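Local coordinates for protein malate dehydrogenase (Entamoeba histolytica, PDB 3I0P) that probably catalyses the NAD-dependent interconversion of malate and oxaloacetate, as a dimeric member of the malate/L-lactate dehydrogenase family, at residues 312-317 against 321-326; 130-135 against 175-180. All coordinates share one frame; numbering follows the deposited sequence.

Contact 1 of 2, residues 312-317 against 321-326; sequences RNTDKL and DRIYTA. With NAD (nicotinamide-adenine-dinucleotide), chain B.
R312 reaches across to T325 with the end of its guanidinium group. The two side chains cross at about a right angle. NH2 of R312 lies 2.7 Å from OG1 of T325, but the N-H points well off the oxygen (117°), and the bond is weak. The methyl CG2 of T325 sits over one face of the guanidinium. The stronger partners of R312 are carboxylates: NH1 pairs with E174 and NH2 with E328. On the way out, CG of R312 passes 3.2 Å from O of I323. The CB of I323 points toward residues 312-317. With chi1 at -67° its CG1 is anti to the carbonyl carbon, and CD1 comes 3.5 Å from OG1 of T314, which is hydrogen-bonded to O of L311. CG1 of I323 meets CG of K316 at 3.8 Å. K316 bends at chi2 and chi3, and CD lies 3.3 Å from O of D321. Its NZ turns back to a weak bond with O of R312. R312 belongs to helix 297-312; the rest of both segments lies in the irregular connection to helix 328-340, which doubles back on itself. A water joins the two arms, donating to O of R312 and accepting from N of I323. Y324 lies beside the adenine of NAD, its CB 3.7 Å from N1A. The Y324 carbonyl oxygen accepts a hydrogen bond from Y248 of the second subunit.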
loop_
_atom_site.group_PDB
_atom_site.type_symbol
_atom_site.label_atom_id
_atom_site.label_comp_id
_atom_site.label_asym_id
_atom_site.label_seq_id
_atom_site.Cartn_x
_atom_site.Cartn_y
_atom_site.Cartn_z
ATOM N N ARG A 312 -9.785 -12.516 -13.615
ATOM C CA ARG A 312 -9.337 -12.951 -14.946
ATOM C C ARG A 312 -10.482 -13.235 -15.927
ATOM O O ARG A 312 -10.297 -13.129 -17.146
ATOM C CB ARG A 312 -8.417 -14.168 -14.833
ATOM C CG ARG A 312 -7.059 -13.830 -14.267
ATOM C CD ARG A 312 -6.136 -15.003 -14.341
ATOM N NE ARG A 312 -6.227 -15.847 -13.158
ATOM C CZ ARG A 312 -5.313 -15.890 -12.196
ATOM N NH1 ARG A 312 -5.471 -16.699 -11.169
ATOM N NH2 ARG A 312 -4.234 -15.133 -12.256
ATOM N N ASN A 313 -11.655 -13.578 -15.389
ATOM C CA ASN A 313 -12.848 -13.840 -16.192
ATOM C C ASN A 313 -13.658 -12.630 -16.652
ATOM O O ASN A 313 -14.613 -12.801 -17.407
ATOM C CB ASN A 313 -13.785 -14.789 -15.455
ATOM C CG ASN A 313 -13.688 -16.211 -15.956
ATOM O OD1 ASN A 313 -13.680 -16.464 -17.167
ATOM N ND2 ASN A 313 -13.630 -17.155 -15.026
ATOM N N THR A 314 -13.306 -11.426 -16.200
ATOM C CA THR A 314 -14.042 -10.219 -16.605
ATOM C C THR A 314 -13.692 -9.817 -18.037
ATOM O O THR A 314 -12.673 -10.247 -18.576
ATOM C CB THR A 314 -13.826 -9.016 -15.640
ATOM O OG1 THR A 314 -12.427 -8.739 -15.498
ATOM C CG2 THR A 314 -14.430 -9.297 -14.277
ATOM N N ASP A 315 -14.544 -9.001 -18.652
ATOM C CA ASP A 315 -14.356 -8.622 -20.048
ATOM C C ASP A 315 -13.013 -7.938 -20.266
ATOM O O ASP A 315 -12.657 -6.995 -19.559
ATOM C CB ASP A 315 -15.499 -7.727 -20.545
ATOM C CG ASP A 315 -16.827 -8.471 -20.661
ATOM O OD1 ASP A 315 -16.824 -9.719 -20.816
ATOM O OD2 ASP A 315 -17.878 -7.794 -20.603
ATOM N N LYS A 316 -12.274 -8.442 -21.248
ATOM C CA LYS A 316 -10.961 -7.914 -21.595
ATOM C C LYS A 316 -11.065 -6.756 -22.590
ATOM O O LYS A 316 -11.811 -6.822 -23.574
ATOM C CB LYS A 316 -10.078 -9.046 -22.130
ATOM C CG LYS A 316 -9.450 -9.890 -21.023
ATOM C CD LYS A 316 -9.554 -11.371 -21.286
ATOM C CE LYS A 316 -10.743 -11.986 -20.571
ATOM N NZ LYS A 316 -10.702 -13.486 -20.593
ATOM N N LEU A 317 -10.330 -5.685 -22.308
ATOM C CA LEU A 317 -10.244 -4.529 -23.196
ATOM C C LEU A 317 -9.725 -4.985 -24.561
ATOM O O LEU A 317 -8.754 -5.749 -24.623
ATOM C CB LEU A 317 -9.301 -3.485 -22.583
ATOM C CG LEU A 317 -9.177 -2.054 -23.117
ATOM C CD1 LEU A 317 -10.507 -1.317 -23.072
ATOM C CD2 LEU A 317 -8.105 -1.292 -22.325
ATOM N N ASP A 321 -5.312 -9.958 -24.675
ATOM C CA ASP A 321 -5.709 -11.351 -24.628
ATOM C C ASP A 321 -6.131 -11.793 -23.226
ATOM O O ASP A 321 -7.069 -12.585 -23.073
ATOM C CB ASP A 321 -4.535 -12.214 -25.121
ATOM C CG ASP A 321 -4.975 -13.579 -25.616
ATOM O OD1 ASP A 321 -5.858 -13.631 -26.509
ATOM O OD2 ASP A 321 -4.427 -14.593 -25.120
ATOM N N ARG A 322 -5.431 -11.294 -22.206
ATOM C CA ARG A 322 -5.640 -11.773 -20.835
ATOM C C ARG A 322 -5.424 -10.725 -19.752
ATOM O O ARG A 322 -4.764 -9.705 -19.970
ATOM C CB ARG A 322 -4.773 -13.004 -20.543
ATOM C CG ARG A 322 -3.283 -12.758 -20.639
ATOM C CD ARG A 322 -2.493 -14.064 -20.665
ATOM N NE ARG A 322 -2.435 -14.756 -19.374
ATOM C CZ ARG A 322 -1.400 -15.489 -18.969
ATOM N NH1 ARG A 322 -0.329 -15.611 -19.736
ATOM N NH2 ARG A 322 -1.426 -16.089 -17.789
ATOM N N ILE A 323 -6.014 -11.009 -18.592
ATOM C CA ILE A 323 -5.836 -10.245 -17.374
ATOM C C ILE A 323 -4.953 -11.088 -16.448
ATOM O O ILE A 323 -5.128 -12.300 -16.353
ATOM C CB ILE A 323 -7.215 -9.914 -16.729
ATOM C CG1 ILE A 323 -8.000 -8.956 -17.639
ATOM C CG2 ILE A 323 -7.061 -9.343 -15.309
ATOM C CD1 ILE A 323 -9.487 -8.823 -17.321
ATOM N N TYR A 324 -3.987 -10.445 -15.799
ATOM C CA TYR A 324 -3.100 -11.134 -14.863
ATOM C C TYR A 324 -3.445 -10.782 -13.410
ATOM O O TYR A 324 -4.195 -9.840 -13.136
ATOM C CB TYR A 324 -1.632 -10.786 -15.145
ATOM C CG TYR A 324 -1.171 -11.042 -16.564
ATOM C CD1 TYR A 324 -0.339 -12.120 -16.865
ATOM C CD2 TYR A 324 -1.557 -10.199 -17.612
ATOM C CE1 TYR A 324 0.086 -12.360 -18.169
ATOM C CE2 TYR A 324 -1.128 -10.428 -18.920
ATOM C CZ TYR A 324 -0.307 -11.509 -19.188
ATOM O OH TYR A 324 0.114 -11.739 -20.477
ATOM N N THR A 325 -2.904 -11.556 -12.482
ATOM C CA THR A 325 -2.940 -11.184 -11.080
ATOM C C THR A 325 -1.505 -11.173 -10.519
ATOM O O THR A 325 -0.580 -11.727 -11.131
ATOM C CB THR A 325 -3.859 -12.108 -10.247
ATOM O OG1 THR A 325 -3.349 -13.437 -10.284
ATOM C CG2 THR A 325 -5.287 -12.103 -10.784
ATOM N N ALA A 326 -1.325 -10.525 -9.368
ATOM C CA ALA A 326 -0.016 -10.387 -8.749
ATOM C C ALA A 326 0.718 -11.720 -8.709
ATOM O O ALA A 326 0.216 -12.699 -8.151
ATOM C CB ALA A 326 -0.157 -9.814 -7.353
HETATM P PA NAD B . 6.826 -3.901 -11.897
HETATM O O1A NAD B . 7.608 -4.860 -12.762
HETATM O O2A NAD B . 6.342 -2.624 -12.506
HETATM O O5B NAD B . 5.574 -4.732 -11.325
HETATM C C5B NAD B . 5.785 -6.016 -10.709
HETATM C C4B NAD B . 4.559 -6.497 -9.921
HETATM O O4B NAD B . 3.332 -6.174 -10.589
HETATM C C3B NAD B . 4.531 -8.003 -9.758
HETATM O O3B NAD B . 3.874 -8.312 -8.517
HETATM C C2B NAD B . 3.694 -8.478 -10.925
HETATM O O2B NAD B . 3.069 -9.731 -10.650
HETATM C C1B NAD B . 2.667 -7.368 -11.029
HETATM N N9A NAD B . 2.101 -7.161 -12.394
HETATM C C8A NAD B . 2.764 -6.790 -13.499
HETATM N N7A NAD B . 1.877 -6.683 -14.512
HETATM C C5A NAD B . 0.648 -6.982 -14.029
HETATM C C6A NAD B . -0.636 -7.043 -14.580
HETATM N N6A NAD B . -0.851 -6.771 -15.890
HETATM N N1A NAD B . -1.686 -7.392 -13.798
HETATM C C2A NAD B . -1.509 -7.674 -12.501
HETATM N N3A NAD B . -0.290 -7.618 -11.946
HETATM C C4A NAD B . 0.801 -7.278 -12.689
HETATM O O3 NAD B . 7.625 -3.579 -10.518
HETATM P PN NAD B . 8.992 -2.718 -10.310
HETATM O O1N NAD B . 8.628 -1.496 -9.501
HETATM O O2N NAD B . 9.733 -2.579 -11.617
HETATM O O5D NAD B . 9.888 -3.661 -9.375
HETATM C C5D NAD B . 10.635 -4.750 -9.925
HETATM C C4D NAD B . 11.520 -5.382 -8.854
HETATM O O4D NAD B . 12.493 -4.442 -8.389
HETATM C C3D NAD B . 10.725 -5.817 -7.629
HETATM O O3D NAD B . 10.994 -7.207 -7.401
HETATM C C2D NAD B . 11.208 -4.921 -6.489
HETATM O O2D NAD B . 11.295 -5.548 -5.197
HETATM C C1D NAD B . 12.593 -4.542 -6.964
HETATM N N1N NAD B . 13.069 -3.310 -6.340
HETATM C C2N NAD B . 13.964 -3.409 -5.332
HETATM C C3N NAD B . 14.448 -2.257 -4.706
HETATM C C7N NAD B . 15.441 -2.347 -3.581
HETATM O O7N NAD B . 15.843 -1.313 -3.063
HETATM N N7N NAD B . 15.861 -3.543 -3.174
HETATM C C4N NAD B . 13.997 -1.007 -5.137
HETATM C C5N NAD B . 13.064 -0.934 -6.177
HETATM C C6N NAD B . 12.614 -2.113 -6.769
HETATM O O HOH W 1 -7.702 -13.492 -18.694
#

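Contact 2 of 2, residues 130-135 against 175-180; sequences YSLLAA and AFPYCF. With NAD (nicotinamide-adenine-dinucleotide), chain B.
L132 meets P177 and C179 through one branch, CD2. This is the tight part of the contact. CD2 lies 3.6 Å from CG of P177 and 4.0 Å from SG of C179. The side chains of L132 and P177 cross at about a right angle. On C179, chi1 of -171° sets SG anti to the backbone N, and SG lies 4.1 Å from CG of L132. R45 of helix 29-45 also packs on L132 and C179. One helical turn after L132, the contact is sparser. A135 offers a single methyl, its CB 4.0 Å from CB of P177. L132, A135 and P177 are all partly exposed, whereas C179 is buried. The contact sets helix 127-136 against strand 178-182, an outermost strand of the mixed seven-stranded sheet within the chain, and against the loop leading into it. No hydrogen bond joins the two segments; they meet through apolar groups. The polar backbone of C179 is used on the coenzyme side. Its carbonyl oxygen accepts a weak hydrogen bond from O3B of NAD, at 2.8 Å. The CB of the next residue, F180, points away from the helix, and its CD1 is 4.0 Å from the same O3B.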
loop_
_atom_site.group_PDB
_atom_site.type_symbol
_atom_site.label_atom_id
_atom_site.label_comp_id
_atom_site.label_asym_id
_atom_site.label_seq_id
_atom_site.Cartn_x
_atom_site.Cartn_y
_atom_site.Cartn_z
ATOM N N TYR A 130 10.961 -12.051 0.352
ATOM C CA TYR A 130 10.643 -12.179 1.770
ATOM C C TYR A 130 9.145 -12.401 1.983
ATOM O O TYR A 130 8.743 -13.154 2.867
ATOM C CB TYR A 130 11.202 -10.974 2.539
ATOM C CG TYR A 130 12.633 -10.732 2.133
ATOM C CD1 TYR A 130 13.686 -11.458 2.718
ATOM C CD2 TYR A 130 12.935 -9.844 1.105
ATOM C CE1 TYR A 130 14.997 -11.273 2.297
ATOM C CE2 TYR A 130 14.235 -9.651 0.686
ATOM C CZ TYR A 130 15.261 -10.362 1.280
ATOM O OH TYR A 130 16.542 -10.138 0.842
ATOM N N SER A 131 8.328 -11.780 1.138
ATOM C CA SER A 131 6.887 -12.000 1.183
ATOM C C SER A 131 6.535 -13.430 0.786
ATOM O O SER A 131 5.618 -14.027 1.352
ATOM C CB SER A 131 6.143 -10.987 0.305
ATOM O OG SER A 131 6.088 -9.723 0.957
ATOM N N LEU A 132 7.273 -13.980 -0.176
ATOM C CA LEU A 132 7.068 -15.365 -0.588
ATOM C C LEU A 132 7.344 -16.346 0.555
ATOM O O LEU A 132 6.626 -17.329 0.714
ATOM C CB LEU A 132 7.911 -15.712 -1.817
ATOM C CG LEU A 132 7.500 -15.096 -3.158
ATOM C CD1 LEU A 132 8.592 -15.310 -4.192
ATOM C CD2 LEU A 132 6.176 -15.648 -3.663
ATOM N N LEU A 133 8.367 -16.072 1.358
ATOM C CA LEU A 133 8.660 -16.905 2.517
ATOM C C LEU A 133 7.443 -17.003 3.430
ATOM O O LEU A 133 7.126 -18.076 3.938
ATOM C CB LEU A 133 9.859 -16.362 3.298
ATOM C CG LEU A 133 11.258 -16.417 2.674
ATOM C CD1 LEU A 133 12.245 -15.681 3.595
ATOM C CD2 LEU A 133 11.733 -17.855 2.398
ATOM N N ALA A 134 6.758 -15.880 3.626
ATOM C CA ALA A 134 5.587 -15.831 4.486
ATOM C C ALA A 134 4.406 -16.614 3.906
ATOM O O ALA A 134 3.752 -17.367 4.628
ATOM C CB ALA A 134 5.198 -14.392 4.773
ATOM N N ALA A 135 4.156 -16.455 2.607
ATOM C CA ALA A 135 3.064 -17.163 1.935
ATOM C C ALA A 135 3.232 -18.697 1.939
ATOM O O ALA A 135 2.240 -19.442 2.028
ATOM C CB ALA A 135 2.878 -16.639 0.536
ATOM N N ALA A 175 -1.251 -22.454 -8.354
ATOM C CA ALA A 175 0.098 -23.037 -8.387
ATOM C C ALA A 175 1.168 -22.066 -7.890
ATOM O O ALA A 175 2.308 -22.455 -7.649
ATOM C CB ALA A 175 0.429 -23.521 -9.795
ATOM N N PHE A 176 0.784 -20.800 -7.758
ATOM C CA PHE A 176 1.644 -19.726 -7.266
ATOM C C PHE A 176 0.816 -18.870 -6.319
ATOM O O PHE A 176 -0.393 -18.742 -6.516
ATOM C CB PHE A 176 2.125 -18.859 -8.437
ATOM C CG PHE A 176 1.008 -18.363 -9.322
ATOM C CD1 PHE A 176 0.482 -17.088 -9.148
ATOM C CD2 PHE A 176 0.464 -19.186 -10.314
ATOM C CE1 PHE A 176 -0.560 -16.633 -9.959
ATOM C CE2 PHE A 176 -0.565 -18.742 -11.117
ATOM C CZ PHE A 176 -1.081 -17.465 -10.944
ATOM N N PRO A 177 1.452 -18.278 -5.288
ATOM C CA PRO A 177 0.714 -17.360 -4.408
ATOM C C PRO A 177 0.466 -16.016 -5.075
ATOM O O PRO A 177 1.105 -15.699 -6.090
ATOM C CB PRO A 177 1.668 -17.166 -3.228
ATOM C CG PRO A 177 3.010 -17.405 -3.800
ATOM C CD PRO A 177 2.828 -18.500 -4.811
ATOM N N TYR A 178 -0.461 -15.239 -4.523
ATOM C CA TYR A 178 -0.553 -13.840 -4.871
ATOM C C TYR A 178 0.733 -13.205 -4.376
ATOM O O TYR A 178 1.146 -13.425 -3.230
ATOM C CB TYR A 178 -1.763 -13.209 -4.179
ATOM C CG TYR A 178 -1.797 -11.684 -4.170
ATOM C CD1 TYR A 178 -2.653 -10.986 -5.016
ATOM C CD2 TYR A 178 -1.004 -10.951 -3.290
ATOM C CE1 TYR A 178 -2.697 -9.593 -4.997
ATOM C CE2 TYR A 178 -1.041 -9.570 -3.269
ATOM C CZ TYR A 178 -1.886 -8.895 -4.118
ATOM O OH TYR A 178 -1.921 -7.520 -4.094
ATOM N N CYS A 179 1.380 -12.430 -5.232
ATOM C CA CYS A 179 2.569 -11.718 -4.817
ATOM C C CYS A 179 2.710 -10.408 -5.536
ATOM O O CYS A 179 3.225 -10.359 -6.662
ATOM C CB CYS A 179 3.831 -12.547 -5.041
ATOM S SG CYS A 179 5.280 -11.786 -4.280
ATOM N N PHE A 180 2.261 -9.334 -4.892
ATOM C CA PHE A 180 2.605 -8.022 -5.399
ATOM C C PHE A 180 4.020 -7.682 -4.942
ATOM O O PHE A 180 4.391 -7.933 -3.793
ATOM C CB PHE A 180 1.627 -6.933 -4.979
ATOM C CG PHE A 180 2.071 -5.567 -5.401
ATOM C CD1 PHE A 180 2.108 -5.226 -6.745
ATOM C CD2 PHE A 180 2.530 -4.649 -4.466
ATOM C CE1 PHE A 180 2.551 -3.983 -7.147
ATOM C CE2 PHE A 180 2.971 -3.383 -4.867
ATOM C CZ PHE A 180 2.981 -3.056 -6.207
HETATM P PA NAD B . 6.826 -3.901 -11.897
HETATM O O1A NAD B . 7.608 -4.860 -12.762
HETATM O O2A NAD B . 6.342 -2.624 -12.506
HETATM O O5B NAD B . 5.574 -4.732 -11.325
HETATM C C5B NAD B . 5.785 -6.016 -10.709
HETATM C C4B NAD B . 4.559 -6.497 -9.921
HETATM O O4B NAD B . 3.332 -6.174 -10.589
HETATM C C3B NAD B . 4.531 -8.003 -9.758
HETATM O O3B NAD B . 3.874 -8.312 -8.517
HETATM C C2B NAD B . 3.694 -8.478 -10.925
HETATM O O2B NAD B . 3.069 -9.731 -10.650
HETATM C C1B NAD B . 2.667 -7.368 -11.029
HETATM N N9A NAD B . 2.101 -7.161 -12.394
HETATM C C8A NAD B . 2.764 -6.790 -13.499
HETATM N N7A NAD B . 1.877 -6.683 -14.512
HETATM C C5A NAD B . 0.648 -6.982 -14.029
HETATM C C6A NAD B . -0.636 -7.043 -14.580
HETATM N N6A NAD B . -0.851 -6.771 -15.890
HETATM N N1A NAD B . -1.686 -7.392 -13.798
HETATM C C2A NAD B . -1.509 -7.674 -12.501
HETATM N N3A NAD B . -0.290 -7.618 -11.946
HETATM C C4A NAD B . 0.801 -7.278 -12.689
HETATM O O3 NAD B . 7.625 -3.579 -10.518
HETATM P PN NAD B . 8.992 -2.718 -10.310
HETATM O O1N NAD B . 8.628 -1.496 -9.501
HETATM O O2N NAD B . 9.733 -2.579 -11.617
HETATM O O5D NAD B . 9.888 -3.661 -9.375
HETATM C C5D NAD B . 10.635 -4.750 -9.925
HETATM C C4D NAD B . 11.520 -5.382 -8.854
HETATM O O4D NAD B . 12.493 -4.442 -8.389
HETATM C C3D NAD B . 10.725 -5.817 -7.629
HETATM O O3D NAD B . 10.994 -7.207 -7.401
HETATM C C2D NAD B . 11.208 -4.921 -6.489
HETATM O O2D NAD B . 11.295 -5.548 -5.197
HETATM C C1D NAD B . 12.593 -4.542 -6.964
HETATM N N1N NAD B . 13.069 -3.310 -6.340
HETATM C C2N NAD B . 13.964 -3.409 -5.332
HETATM C C3N NAD B . 14.448 -2.257 -4.706
HETATM C C7N NAD B . 15.441 -2.347 -3.581
HETATM O O7N NAD B . 15.843 -1.313 -3.063
HETATM N N7N NAD B . 15.861 -3.543 -3.174
HETATM C C4N NAD B . 13.997 -1.007 -5.137
HETATM C C5N NAD B . 13.064 -0.934 -6.177
HETATM C C6N NAD B . 12.614 -2.113 -6.769
#

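The centres of contacts 1 and 2 are about 20 Å apart. Along the chain they come in series: both segments of contact 2 precede contact 1. Contact 2 lies closer to the centre of the chain, on helix 127-136 and strand 178-182. Contact 1 lies farther out, in the loop before helix 328-340. They meet where that loop runs beside the strand. O of A326 is 3.2 Å from N of C179, a probable hydrogen bond, and CB of A326 packs on Y178 and F180. Both contacts touch NAD and the second subunit. Together they place coenzyme binding beside the dimer interface, where H245 and K246 of the second subunit also bond NAD.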